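Local structure of Obg-like ATPase 1 (Schizosaccharomyces pombe, 1NI3) at residues A[68-73]-A[309-314]; A[305-310]-A[320-325]; A[326-331]-A[376-381]; A[347-352]-A[383-388]. The protein hydrolyses ATP, and GTP less efficiently, with magnesium as cofactor, and negatively regulates the G2/M transition of the cell cycle. All blocks are in the same frame, centred on the assembly; numbering follows the deposited sequence.

Contact 1 of 4, residues A[68-73]-A[309-314]; sequences ERFDWL and NYFTCG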
loop_
_atom_site.group_PDB
_atom_site.type_symbol
_atom_site.label_atom_id
_atom_site.label_comp_id
_atom_site.label_asym_id
_atom_site.label_seq_id
_atom_site.Cartn_x
_atom_site.Cartn_y
_atom_site.Cartn_z
ATOM N N GLU A 68 1.164 17.189 4.907
ATOM C CA GLU A 68 1.196 18.563 5.360
ATOM C C GLU A 68 2.269 18.810 6.410
ATOM O O GLU A 68 2.881 19.881 6.437
ATOM C CB GLU A 68 -0.177 18.948 5.882
ATOM C CG GLU A 68 -1.049 19.539 4.797
ATOM C CD GLU A 68 -2.530 19.322 5.028
ATOM O OE1 GLU A 68 -3.022 19.642 6.133
ATOM O OE2 GLU A 68 -3.204 18.832 4.097
ATOM N N ARG A 69 2.515 17.825 7.264
ATOM C CA ARG A 69 3.548 17.992 8.266
ATOM C C ARG A 69 4.860 18.261 7.530
ATOM O O ARG A 69 5.556 19.235 7.820
ATOM C CB ARG A 69 3.666 16.739 9.124
ATOM C CG ARG A 69 2.410 16.416 9.903
ATOM C CD ARG A 69 2.634 15.167 10.724
ATOM N NE ARG A 69 1.467 14.293 10.729
ATOM C CZ ARG A 69 1.467 13.079 11.268
ATOM N NH1 ARG A 69 2.570 12.612 11.838
ATOM N NH2 ARG A 69 0.371 12.333 11.238
ATOM N N PHE A 70 5.197 17.398 6.576
ATOM C CA PHE A 70 6.416 17.577 5.799
ATOM C C PHE A 70 6.391 18.985 5.191
ATOM O O PHE A 70 7.400 19.701 5.207
ATOM C CB PHE A 70 6.480 16.532 4.687
ATOM C CG PHE A 70 7.695 16.660 3.806
ATOM C CD1 PHE A 70 8.963 16.393 4.303
ATOM C CD2 PHE A 70 7.580 17.105 2.496
ATOM C CE1 PHE A 70 10.091 16.572 3.511
ATOM C CE2 PHE A 70 8.707 17.286 1.701
ATOM C CZ PHE A 70 9.965 17.022 2.209
ATOM N N ASP A 71 5.230 19.367 4.659
ATOM C CA ASP A 71 5.039 20.679 4.059
ATOM C C ASP A 71 5.488 21.797 4.982
ATOM O O ASP A 71 6.345 22.602 4.623
ATOM C CB ASP A 71 3.566 20.891 3.728
ATOM C CG ASP A 71 3.077 19.999 2.611
ATOM O OD1 ASP A 71 3.865 19.186 2.112
ATOM O OD2 ASP A 71 1.886 20.107 2.244
ATOM N N TRP A 72 4.867 21.839 6.162
ATOM C CA TRP A 72 5.141 22.843 7.197
ATOM C C TRP A 72 6.611 22.859 7.587
ATOM O O TRP A 72 7.274 23.896 7.557
ATOM C CB TRP A 72 4.304 22.561 8.457
ATOM C CG TRP A 72 4.518 23.589 9.562
ATOM C CD1 TRP A 72 3.898 24.805 9.693
ATOM C CD2 TRP A 72 5.485 23.525 10.619
ATOM N NE1 TRP A 72 4.417 25.483 10.758
ATOM C CE2 TRP A 72 5.389 24.714 11.354
ATOM C CE3 TRP A 72 6.407 22.549 11.036
ATOM C CZ2 TRP A 72 6.199 24.999 12.446
ATOM C CZ3 TRP A 72 7.217 22.824 12.128
ATOM C CH2 TRP A 72 7.095 24.039 12.833
ATOM N N LEU A 73 7.105 21.689 7.971
ATOM C CA LEU A 73 8.487 21.553 8.365
ATOM C C LEU A 73 9.384 22.128 7.291
ATOM O O LEU A 73 10.348 22.818 7.590
ATOM C CB LEU A 73 8.828 20.084 8.642
ATOM C CG LEU A 73 8.276 19.475 9.938
ATOM C CD1 LEU A 73 8.558 17.984 9.952
ATOM C CD2 LEU A 73 8.921 20.149 11.142
ATOM N N ASN A 309 5.887 7.764 9.567
ATOM C CA ASN A 309 7.193 8.360 9.348
ATOM C C ASN A 309 7.569 9.350 10.431
ATOM O O ASN A 309 6.741 9.777 11.238
ATOM C CB ASN A 309 7.189 9.100 8.020
ATOM C CG ASN A 309 6.269 10.301 8.046
ATOM O OD1 ASN A 309 5.178 10.242 8.613
ATOM N ND2 ASN A 309 6.699 11.396 7.435
ATOM N N TYR A 310 8.843 9.702 10.438
ATOM C CA TYR A 310 9.348 10.694 11.360
ATOM C C TYR A 310 10.288 11.510 10.473
ATOM O O TYR A 310 10.649 11.052 9.387
ATOM C CB TYR A 310 10.094 10.043 12.529
ATOM C CG TYR A 310 11.437 9.436 12.207
ATOM C CD1 TYR A 310 11.571 8.074 11.937
ATOM C CD2 TYR A 310 12.587 10.222 12.215
ATOM C CE1 TYR A 310 12.826 7.516 11.694
ATOM C CE2 TYR A 310 13.834 9.673 11.969
ATOM C CZ TYR A 310 13.946 8.323 11.713
ATOM O OH TYR A 310 15.188 7.786 11.500
ATOM N N PHE A 311 10.672 12.713 10.890
ATOM C CA PHE A 311 11.545 13.526 10.046
ATOM C C PHE A 311 12.882 13.819 10.682
ATOM O O PHE A 311 13.113 13.516 11.843
ATOM C CB PHE A 311 10.900 14.877 9.720
ATOM C CG PHE A 311 9.451 14.795 9.379
ATOM C CD1 PHE A 311 8.489 14.859 10.374
ATOM C CD2 PHE A 311 9.044 14.636 8.060
ATOM C CE1 PHE A 311 7.144 14.768 10.058
ATOM C CE2 PHE A 311 7.701 14.544 7.736
ATOM C CZ PHE A 311 6.747 14.609 8.739
ATOM N N THR A 312 13.771 14.398 9.888
ATOM C CA THR A 312 15.073 14.825 10.369
ATOM C C THR A 312 15.244 16.180 9.708
ATOM O O THR A 312 15.609 16.277 8.537
ATOM C CB THR A 312 16.228 13.869 9.980
ATOM O OG1 THR A 312 16.348 13.789 8.561
ATOM C CG2 THR A 312 15.995 12.487 10.554
ATOM N N CYS A 313 14.933 17.232 10.461
ATOM C CA CYS A 313 15.015 18.598 9.950
ATOM C C CYS A 313 16.347 19.283 10.234
ATOM O O CYS A 313 17.046 18.972 11.199
ATOM C CB CYS A 313 13.883 19.412 10.547
ATOM S SG CYS A 313 12.327 18.541 10.445
ATOM N N GLY A 314 16.681 20.237 9.376
ATOM C CA GLY A 314 17.920 20.979 9.508
ATOM C C GLY A 314 18.051 21.982 8.382
ATOM O O GLY A 314 17.616 21.715 7.263
#
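Phe-70 and Phe-311 mark the level at which helix 68-73 and strand 309-312 face each other, with their CA atoms 7.8 Å apart. The two axes come to 10.1 Å and run in almost the same direction, 9° apart. One turn on, Leu-73 stands beside Cys-313. At this spacing the backbones do not meet, and side chains fill the gap.

Phe-311 is the centre of the contact. Its CG lies beside the backbone N (chi1 -42°), and the ring enters between Arg-69, Phe-70 and Leu-73. Leu-73 CD1 sits over one face of that ring, offset toward the rim, in a CH-pi contact. The modelled approach there is too close to be taken literally. The far end of the ring meets the helix itself: Phe-311 CE2 is 3.8 Å from Phe-70 CB, and Phe-311 CZ is 3.8 Å from Arg-69 CB. Phe-311 CE2 also lies near the plane of the Phe-70 ring, at its edge.

Segment 68-73 belongs to the OBG-type G domain and 309-314 to the TGS part of the chain, so this apolar patch joins the two. Both branches of Leu-73 also reach Cys-313 SG, CD2 at 3.8 Å. Only the aliphatic base of Arg-69 serves the patch; its NH1 hydrogen-bonds Ser-381 OG. Tyr-352 and Leu-355 of helix 352-358 also touch Leu-73.

Contact 2 of 4, residues A[305-310]-A[320-325]; sequences LNLINY and SWTIRK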
loop_
_atom_site.group_PDB
_atom_site.type_symbol
_atom_site.label_atom_id
_atom_site.label_comp_id
_atom_site.label_asym_id
_atom_site.label_seq_id
_atom_site.Cartn_x
_atom_site.Cartn_y
_atom_site.Cartn_z
ATOM N N LEU A 305 -0.323 -0.241 4.151
ATOM C CA LEU A 305 0.893 -0.989 4.392
ATOM C C LEU A 305 1.395 -0.827 5.830
ATOM O O LEU A 305 2.492 -1.284 6.159
ATOM C CB LEU A 305 1.982 -0.530 3.410
ATOM C CG LEU A 305 1.799 -0.922 1.943
ATOM C CD1 LEU A 305 2.797 -0.152 1.099
ATOM C CD2 LEU A 305 1.991 -2.432 1.774
ATOM N N ASN A 306 0.595 -0.187 6.680
ATOM C CA ASN A 306 0.966 0.060 8.074
ATOM C C ASN A 306 2.258 0.862 8.206
ATOM O O ASN A 306 3.134 0.533 9.012
ATOM C CB ASN A 306 1.122 -1.254 8.850
ATOM C CG ASN A 306 -0.182 -1.736 9.455
ATOM O OD1 ASN A 306 -0.939 -0.954 10.025
ATOM N ND2 ASN A 306 -0.439 -3.038 9.351
ATOM N N LEU A 307 2.395 1.903 7.399
ATOM C CA LEU A 307 3.599 2.719 7.463
ATOM C C LEU A 307 3.298 4.107 8.039
ATOM O O LEU A 307 2.183 4.632 7.905
ATOM C CB LEU A 307 4.236 2.819 6.063
ATOM C CG LEU A 307 4.714 1.473 5.493
ATOM C CD1 LEU A 307 5.154 1.634 4.045
ATOM C CD2 LEU A 307 5.858 0.943 6.335
ATOM N N ILE A 308 4.296 4.657 8.723
ATOM C CA ILE A 308 4.243 5.976 9.335
ATOM C C ILE A 308 5.633 6.554 9.084
ATOM O O ILE A 308 6.480 5.899 8.472
ATOM C CB ILE A 308 4.053 5.900 10.862
ATOM C CG1 ILE A 308 5.211 5.120 11.492
ATOM C CG2 ILE A 308 2.745 5.238 11.203
ATOM C CD1 ILE A 308 5.319 5.277 12.998
ATOM N N ASN A 309 5.887 7.764 9.567
ATOM C CA ASN A 309 7.193 8.360 9.348
ATOM C C ASN A 309 7.569 9.350 10.431
ATOM O O ASN A 309 6.741 9.777 11.238
ATOM C CB ASN A 309 7.189 9.100 8.020
ATOM C CG ASN A 309 6.269 10.301 8.046
ATOM O OD1 ASN A 309 5.178 10.242 8.613
ATOM N ND2 ASN A 309 6.699 11.396 7.435
ATOM N N TYR A 310 8.843 9.702 10.438
ATOM C CA TYR A 310 9.348 10.694 11.360
ATOM C C TYR A 310 10.288 11.510 10.473
ATOM O O TYR A 310 10.649 11.052 9.387
ATOM C CB TYR A 310 10.094 10.043 12.529
ATOM C CG TYR A 310 11.437 9.436 12.207
ATOM C CD1 TYR A 310 11.571 8.074 11.937
ATOM C CD2 TYR A 310 12.587 10.222 12.215
ATOM C CE1 TYR A 310 12.826 7.516 11.694
ATOM C CE2 TYR A 310 13.834 9.673 11.969
ATOM C CZ TYR A 310 13.946 8.323 11.713
ATOM O OH TYR A 310 15.188 7.786 11.500
ATOM N N SER A 320 11.806 12.996 5.297
ATOM C CA SER A 320 10.809 12.133 5.931
ATOM C C SER A 320 11.255 10.681 5.788
ATOM O O SER A 320 11.456 10.202 4.680
ATOM C CB SER A 320 9.456 12.307 5.243
ATOM O OG SER A 320 8.492 11.467 5.817
ATOM N N TRP A 321 11.397 9.978 6.902
ATOM C CA TRP A 321 11.829 8.587 6.856
ATOM C C TRP A 321 10.688 7.614 7.133
ATOM O O TRP A 321 9.998 7.727 8.141
ATOM C CB TRP A 321 12.965 8.360 7.856
ATOM C CG TRP A 321 14.087 9.344 7.707
ATOM C CD1 TRP A 321 14.122 10.634 8.168
ATOM C CD2 TRP A 321 15.295 9.151 6.962
ATOM N NE1 TRP A 321 15.276 11.256 7.744
ATOM C CE2 TRP A 321 16.010 10.372 7.008
ATOM C CE3 TRP A 321 15.836 8.072 6.255
ATOM C CZ2 TRP A 321 17.243 10.533 6.377
ATOM C CZ3 TRP A 321 17.068 8.239 5.623
ATOM C CH2 TRP A 321 17.756 9.466 5.691
ATOM N N THR A 322 10.486 6.654 6.241
ATOM C CA THR A 322 9.406 5.702 6.450
ATOM C C THR A 322 9.745 4.609 7.456
ATOM O O THR A 322 10.811 4.008 7.395
ATOM C CB THR A 322 9.001 5.021 5.141
ATOM O OG1 THR A 322 8.415 5.986 4.261
ATOM C CG2 THR A 322 8.000 3.906 5.405
ATOM N N ILE A 323 8.832 4.349 8.385
ATOM C CA ILE A 323 9.048 3.291 9.369
ATOM C C ILE A 323 7.732 2.554 9.645
ATOM O O ILE A 323 6.662 3.025 9.267
ATOM C CB ILE A 323 9.637 3.849 10.701
ATOM C CG1 ILE A 323 8.697 4.899 11.285
ATOM C CG2 ILE A 323 11.023 4.422 10.464
ATOM C CD1 ILE A 323 8.732 4.944 12.796
ATOM N N ARG A 324 7.805 1.400 10.301
ATOM C CA ARG A 324 6.589 0.649 10.589
ATOM C C ARG A 324 5.866 1.159 11.819
ATOM O O ARG A 324 6.491 1.511 12.823
ATOM C CB ARG A 324 6.891 -0.844 10.736
ATOM C CG ARG A 324 7.021 -1.560 9.412
ATOM C CD ARG A 324 5.678 -1.656 8.717
ATOM N NE ARG A 324 4.914 -2.832 9.137
ATOM C CZ ARG A 324 5.166 -4.068 8.706
ATOM N NH1 ARG A 324 6.159 -4.293 7.841
ATOM N NH2 ARG A 324 4.427 -5.084 9.135
ATOM N N LYS A 325 4.540 1.176 11.723
ATOM C CA LYS A 325 3.659 1.655 12.779
ATOM C C LYS A 325 4.129 1.426 14.208
ATOM O O LYS A 325 3.815 2.217 15.090
ATOM C CB LYS A 325 2.265 1.044 12.614
ATOM C CG LYS A 325 1.158 2.058 12.332
ATOM C CD LYS A 325 0.222 2.262 13.528
ATOM C CE LYS A 325 0.889 2.991 14.701
ATOM N NZ LYS A 325 0.025 3.056 15.933
#
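Tyr-310 and Trp-321 lie on the same face of two antiparallel strands. Their planes are nearly parallel, 23° apart. The tyrosine ring and the five-membered ring of the indole are slid past each other, with centroids 5.1 Å apart, and barely overlap. Over one face of the Tyr-310 ring, toward its rim, lies Trp-321 CB, 4.1 Å from the centroid. Tyr-310 CG sits between its backbone N and carbonyl carbon (chi1 72°), which stands the ring roughly at right angles to the neighbouring strand. Its CE1 edge then meets Ile-323 CG2 at 3.8 Å. The phenol OH hydrogen-bonds Ala-332 O, and Trp-321 NE1 hydrogen-bonds Thr-312 OG1.

On the same face, the CD1 tips of Ile-308 and Ile-323 come together. Ile-308 CG2 meets Lys-325 CG at 3.7 Å, the two side chains crossing at about a right angle. On the other face, Asn-309 ND2 donates to Ser-320 OG, though modelled too short for its length to be trusted. Leu-307 CD2 touches Thr-322 CG2 at 3.8 Å and also the bent Arg-324 side chain at CD. The Arg-324 guanidinium is held by Gly-18 O, Arg-16 O and Gln-13.

Paired N-H...O bonds join Ile-308 to Ile-323 and Tyr-310 to Trp-321. Lys-325 N to Asn-306 O, 3.1 Å, closes the open end. This is a beta hairpin, consistent with the opening hairpin of a ubiquitin-like beta-grasp fold in the TGS domain.

Contact 3 of 4, residues A[326-331]-A[376-381]; sequences GTKAPQ and EYVMES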
loop_
_atom_site.group_PDB
_atom_site.type_symbol
_atom_site.label_atom_id
_atom_site.label_comp_id
_atom_site.label_asym_id
_atom_site.label_seq_id
_atom_site.Cartn_x
_atom_site.Cartn_y
_atom_site.Cartn_z
ATOM N N GLY A 326 4.871 0.358 14.464
ATOM C CA GLY A 326 5.297 0.144 15.837
ATOM C C GLY A 326 6.792 0.095 16.045
ATOM O O GLY A 326 7.270 -0.489 17.014
ATOM N N THR A 327 7.534 0.722 15.145
ATOM C CA THR A 327 8.977 0.698 15.231
ATOM C C THR A 327 9.511 1.488 16.411
ATOM O O THR A 327 8.967 2.523 16.795
ATOM C CB THR A 327 9.596 1.229 13.949
ATOM O OG1 THR A 327 9.052 0.509 12.838
ATOM C CG2 THR A 327 11.102 1.038 13.972
ATOM N N LYS A 328 10.597 0.989 16.981
ATOM C CA LYS A 328 11.208 1.646 18.117
ATOM C C LYS A 328 12.470 2.417 17.739
ATOM O O LYS A 328 13.250 1.999 16.879
ATOM C CB LYS A 328 11.489 0.625 19.227
ATOM C CG LYS A 328 10.262 0.316 20.098
ATOM C CD LYS A 328 10.541 -0.730 21.189
ATOM C CE LYS A 328 10.705 -2.130 20.606
ATOM N NZ LYS A 328 11.013 -3.157 21.644
ATOM N N ALA A 329 12.639 3.557 18.404
ATOM C CA ALA A 329 13.754 4.473 18.198
ATOM C C ALA A 329 15.038 3.875 17.622
ATOM O O ALA A 329 15.485 4.293 16.558
ATOM C CB ALA A 329 14.050 5.193 19.501
ATOM N N PRO A 330 15.646 2.890 18.305
ATOM C CA PRO A 330 16.881 2.329 17.741
ATOM C C PRO A 330 16.723 1.931 16.275
ATOM O O PRO A 330 17.455 2.420 15.408
ATOM C CB PRO A 330 17.163 1.133 18.646
ATOM C CG PRO A 330 16.604 1.578 19.968
ATOM C CD PRO A 330 15.286 2.209 19.562
ATOM N N GLN A 331 15.761 1.055 15.996
ATOM C CA GLN A 331 15.515 0.606 14.628
ATOM C C GLN A 331 15.271 1.797 13.713
ATOM O O GLN A 331 15.858 1.891 12.636
ATOM C CB GLN A 331 14.306 -0.332 14.584
ATOM C CG GLN A 331 14.477 -1.600 15.393
ATOM C CD GLN A 331 14.430 -1.339 16.890
ATOM O OE1 GLN A 331 15.155 -1.964 17.661
ATOM N NE2 GLN A 331 13.557 -0.429 17.309
ATOM N N GLU A 376 13.714 1.719 24.549
ATOM C CA GLU A 376 12.326 1.284 24.616
ATOM C C GLU A 376 11.331 2.370 24.264
ATOM O O GLU A 376 10.410 2.650 25.029
ATOM C CB GLU A 376 12.000 0.726 26.000
ATOM C CG GLU A 376 12.790 -0.522 26.360
ATOM C CD GLU A 376 12.854 -1.521 25.222
ATOM O OE1 GLU A 376 11.824 -1.721 24.536
ATOM O OE2 GLU A 376 13.932 -2.119 25.021
ATOM N N TYR A 377 11.513 2.987 23.103
ATOM C CA TYR A 377 10.600 4.036 22.665
ATOM C C TYR A 377 10.069 3.780 21.268
ATOM O O TYR A 377 10.835 3.685 20.308
ATOM C CB TYR A 377 11.283 5.408 22.673
ATOM C CG TYR A 377 10.402 6.504 22.101
ATOM C CD1 TYR A 377 9.292 6.968 22.808
ATOM C CD2 TYR A 377 10.650 7.049 20.833
ATOM C CE1 TYR A 377 8.453 7.939 22.275
ATOM C CE2 TYR A 377 9.800 8.023 20.290
ATOM C CZ TYR A 377 8.703 8.461 21.020
ATOM O OH TYR A 377 7.837 9.404 20.498
ATOM N N VAL A 378 8.750 3.673 21.160
ATOM C CA VAL A 378 8.125 3.473 19.863
ATOM C C VAL A 378 7.902 4.854 19.276
ATOM O O VAL A 378 7.236 5.697 19.884
ATOM C CB VAL A 378 6.775 2.729 19.971
ATOM C CG1 VAL A 378 7.016 1.261 20.260
ATOM C CG2 VAL A 378 5.930 3.352 21.068
HETATM N N MSE A 379 8.484 5.084 18.101
HETATM C CA MSE A 379 8.373 6.368 17.418
HETATM C C MSE A 379 6.917 6.778 17.253
HETATM O O MSE A 379 6.011 5.942 17.234
HETATM C CB MSE A 379 9.037 6.289 16.040
HETATM C CG MSE A 379 10.489 5.858 16.061
HETATM SE SE MSE A 379 11.624 7.160 16.940
HETATM C CE MSE A 379 12.107 8.269 15.425
ATOM N N GLU A 380 6.697 8.077 17.136
ATOM C CA GLU A 380 5.353 8.578 16.955
ATOM C C GLU A 380 5.298 9.321 15.627
ATOM O O GLU A 380 6.170 10.132 15.305
ATOM C CB GLU A 380 4.981 9.485 18.122
ATOM C CG GLU A 380 4.973 8.740 19.458
ATOM C CD GLU A 380 4.708 9.642 20.645
ATOM O OE1 GLU A 380 3.688 10.363 20.644
ATOM O OE2 GLU A 380 5.530 9.622 21.585
ATOM N N SER A 381 4.278 9.003 14.842
ATOM C CA SER A 381 4.091 9.598 13.534
ATOM C C SER A 381 4.316 11.090 13.586
ATOM O O SER A 381 3.665 11.794 14.349
ATOM C CB SER A 381 2.679 9.304 13.030
ATOM O OG SER A 381 2.534 9.711 11.686
HETATM O O HOH W 1 6.559 3.693 15.592
#
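Lys-328 and Val-378 face each other where two extended pieces of chain meet, with CA atoms 4.0 Å apart. Two backbone hydrogen bonds flank this single bridge. Ala-329 N donates to Tyr-377 O, and Met-379 N donates to Thr-327 O at 2.9 Å. End to end, residues 326-329 and 376-379 run 107° apart.

Lys-328 runs past Val-378, with its CG against Val-378 CG1. Its chain bends at chi3 (-72°), and NZ ends 3.3 Å from Glu-376 OE1 in a salt bridge whose hydrogen bond is weak. Glu-376 bends at chi2 to meet it. Ala-329 CB instead comes to the edge of the Tyr-377 ring, 4.1 Å from Tyr-377 CD2. Ala-329 CB also lies 4.0 Å from SE of selenomethionine Met-379.

Segment 326-331 turns from strand 317-324 into helix 329-336. The other segment, 376-381, is the loop leading to strand 384-386. The bridge therefore ties the start of a helix to a late loop, both within the TGS part of the chain.

Further out, a water lies within hydrogen-bonding distance of Thr-327 O (2.9 Å) and Met-379 O (2.8 Å). It has more acceptors in reach than protons, so which of them it serves is not settled. Thr-327 OG1 hydrogen-bonds Arg-324 O at the end of the preceding strand. Tyr-377 OH has both Glu-380 OE2 and Asp-383 OD2 within reach of its one proton. Met-379 continues inward onto Tyr-310 and Trp-387.

Contact 4 of 4, residues A[347-352]-A[383-388]; sequences GEIMHY and DIAHWK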
loop_
_atom_site.group_PDB
_atom_site.type_symbol
_atom_site.label_atom_id
_atom_site.label_comp_id
_atom_site.label_asym_id
_atom_site.label_seq_id
_atom_site.Cartn_x
_atom_site.Cartn_y
_atom_site.Cartn_z
ATOM N N GLY A 347 18.190 8.970 22.037
ATOM C CA GLY A 347 17.954 9.771 20.856
ATOM C C GLY A 347 17.151 10.978 21.284
ATOM O O GLY A 347 16.499 10.957 22.332
ATOM N N GLU A 348 17.195 12.031 20.474
ATOM C CA GLU A 348 16.470 13.263 20.759
ATOM C C GLU A 348 15.243 13.416 19.873
ATOM O O GLU A 348 15.358 13.636 18.668
ATOM C CB GLU A 348 17.415 14.463 20.608
ATOM C CG GLU A 348 18.221 14.760 21.866
ATOM C CD GLU A 348 19.650 15.160 21.572
ATOM O OE1 GLU A 348 19.865 16.136 20.824
ATOM O OE2 GLU A 348 20.565 14.495 22.104
ATOM N N ILE A 349 14.073 13.296 20.496
ATOM C CA ILE A 349 12.786 13.399 19.811
ATOM C C ILE A 349 12.101 14.727 20.087
ATOM O O ILE A 349 12.279 15.327 21.146
ATOM C CB ILE A 349 11.829 12.249 20.239
ATOM C CG1 ILE A 349 11.960 11.075 19.272
ATOM C CG2 ILE A 349 10.386 12.732 20.285
ATOM C CD1 ILE A 349 13.339 10.439 19.251
HETATM N N MSE A 350 11.295 15.170 19.136
HETATM C CA MSE A 350 10.595 16.430 19.275
HETATM C C MSE A 350 9.266 16.272 18.521
HETATM O O MSE A 350 9.181 16.535 17.325
HETATM C CB MSE A 350 11.500 17.528 18.698
HETATM C CG MSE A 350 11.010 18.954 18.827
HETATM SE SE MSE A 350 12.379 20.293 18.376
HETATM C CE MSE A 350 13.437 19.326 17.066
ATOM N N HIS A 351 8.244 15.805 19.239
ATOM C CA HIS A 351 6.916 15.573 18.670
ATOM C C HIS A 351 6.480 16.719 17.787
ATOM O O HIS A 351 6.555 17.879 18.179
ATOM C CB HIS A 351 5.872 15.353 19.772
ATOM C CG HIS A 351 6.104 14.118 20.580
ATOM N ND1 HIS A 351 7.132 13.241 20.326
ATOM C CD2 HIS A 351 5.428 13.603 21.645
ATOM C CE1 HIS A 351 7.088 12.241 21.191
ATOM N NE2 HIS A 351 6.060 12.444 22.001
ATOM N N TYR A 352 6.006 16.383 16.593
ATOM C CA TYR A 352 5.573 17.387 15.635
ATOM C C TYR A 352 4.702 18.464 16.278
ATOM O O TYR A 352 4.913 19.661 16.047
ATOM C CB TYR A 352 4.806 16.728 14.496
ATOM C CG TYR A 352 4.267 17.727 13.513
ATOM C CD1 TYR A 352 5.118 18.421 12.644
ATOM C CD2 TYR A 352 2.907 18.018 13.479
ATOM C CE1 TYR A 352 4.615 19.387 11.763
ATOM C CE2 TYR A 352 2.402 18.978 12.609
ATOM C CZ TYR A 352 3.262 19.659 11.753
ATOM O OH TYR A 352 2.751 20.622 10.909
ATOM N N ASP A 383 7.152 12.519 14.468
ATOM C CA ASP A 383 8.290 12.823 15.324
ATOM C C ASP A 383 9.489 13.409 14.559
ATOM O O ASP A 383 9.842 12.952 13.465
ATOM C CB ASP A 383 8.725 11.565 16.087
ATOM C CG ASP A 383 7.989 11.399 17.411
ATOM O OD1 ASP A 383 7.088 12.224 17.706
ATOM O OD2 ASP A 383 8.318 10.450 18.163
ATOM N N ILE A 384 10.101 14.442 15.134
ATOM C CA ILE A 384 11.284 15.062 14.550
ATOM C C ILE A 384 12.398 14.554 15.440
ATOM O O ILE A 384 12.479 14.928 16.608
ATOM C CB ILE A 384 11.261 16.608 14.637
ATOM C CG1 ILE A 384 10.211 17.190 13.687
ATOM C CG2 ILE A 384 12.631 17.157 14.254
ATOM C CD1 ILE A 384 8.796 16.851 14.063
ATOM N N ALA A 385 13.243 13.689 14.897
ATOM C CA ALA A 385 14.315 13.115 15.686
ATOM C C ALA A 385 15.706 13.526 15.261
ATOM O O ALA A 385 15.913 14.054 14.170
ATOM C CB ALA A 385 14.200 11.598 15.681
ATOM N N HIS A 386 16.661 13.278 16.152
ATOM C CA HIS A 386 18.061 13.597 15.910
ATOM C C HIS A 386 18.980 12.622 16.658
ATOM O O HIS A 386 18.963 12.553 17.886
ATOM C CB HIS A 386 18.360 15.039 16.340
ATOM C CG HIS A 386 19.801 15.279 16.664
ATOM N ND1 HIS A 386 20.315 15.090 17.925
ATOM C CD2 HIS A 386 20.844 15.616 15.869
ATOM C CE1 HIS A 386 21.624 15.301 17.898
ATOM N NE2 HIS A 386 21.967 15.619 16.667
ATOM N N TRP A 387 19.778 11.878 15.898
ATOM C CA TRP A 387 20.705 10.902 16.459
ATOM C C TRP A 387 22.114 11.484 16.447
ATOM O O TRP A 387 22.413 12.365 15.633
ATOM C CB TRP A 387 20.703 9.607 15.633
ATOM C CG TRP A 387 19.403 9.288 14.939
ATOM C CD1 TRP A 387 19.168 9.304 13.595
ATOM C CD2 TRP A 387 18.155 8.944 15.563
ATOM N NE1 TRP A 387 17.849 8.995 13.342
ATOM C CE2 TRP A 387 17.209 8.767 14.529
ATOM C CE3 TRP A 387 17.748 8.770 16.891
ATOM C CZ2 TRP A 387 15.875 8.423 14.784
ATOM C CZ3 TRP A 387 16.417 8.428 17.146
ATOM C CH2 TRP A 387 15.499 8.257 16.092
ATOM N N LYS A 388 22.983 11.004 17.341
ATOM C CA LYS A 388 24.354 11.512 17.368
ATOM C C LYS A 388 25.348 10.461 16.877
ATOM O O LYS A 388 25.065 9.253 17.063
ATOM C CB LYS A 388 24.744 11.962 18.776
ATOM C CG LYS A 388 26.039 12.783 18.805
ATOM C CD LYS A 388 25.849 14.173 18.195
ATOM C CE LYS A 388 24.958 15.039 19.082
ATOM N NZ LYS A 388 24.872 16.453 18.623
HETATM O O HOH W 2 5.232 13.549 16.550
#
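Trp-387 presents its ring edge to Gly-347, with CE3 4.1 Å from Gly-347 CA. One face of the indole carries Ala-385 CB, two residues earlier in the chain, toward the rim. Ile-349 CD1 joins this group, 3.9 Å from Ala-385 CB. Ile-384 CD1 packs on Tyr-352 CB at 4.0 Å, near the plane of the ring at its edge.

The two histidines lie alongside carboxylates. His-386 and Glu-348 point the same way, with ring and carboxylate planes 41° apart, and His-386 ND1 makes a weak bond of 3.1 Å to Glu-348 OE1. That oxygen also hydrogen-bonds Tyr-370 OH. His-351 and Asp-383 also lie side by side, their planes only 12° apart, with His-351 ND1 2.8 Å from Asp-383 OD1. Asp-383 OD2 faces Tyr-377. A water takes the Tyr-352 N-H at 2.9 Å and donates to Asp-383 OD1; His-351 is the N-cap of the helix that follows.

On the face opposite Ile-349 and Ala-385, selenomethionine Met-350 swings CG anti to its backbone N (chi1 -176°). Its CE reaches Ile-384 CG2 at 3.6 Å.

Backbone bonds pair Glu-348 with His-386 and Met-350 with Ile-384, antiparallel, though the bond from Met-350 N is weak. Strand 346-350 is the middle of a three-stranded sheet. Asp-383 and Ala-385 also hydrogen-bond Phe-311 through the backbone. Such a last strand beside the first fits the ubiquitin-like beta-grasp of a TGS domain.

In the fold
Contacts 2, 3 and 4 lie within the TGS part of the chain; contact 1 joins that part to helix 68-77 of the G domain. Contacts 1 and 2 share strand 307-312, with centres about 13 Å apart. Its partner strand 317-324 also pairs with strand 81-90, so the sheet runs on into the G domain. Helix 329-336, begun in contact 3, follows strand 317-324; the centres of contacts 2 and 3 are about 10 Å apart. Contacts 3 and 4, with centres about 11 Å apart, alternate along the chain. Backbone bonds from Phe-311 to Asp-383 and Ala-385 join contacts 1 and 4. The end of the chain thus folds back onto the first TGS strand.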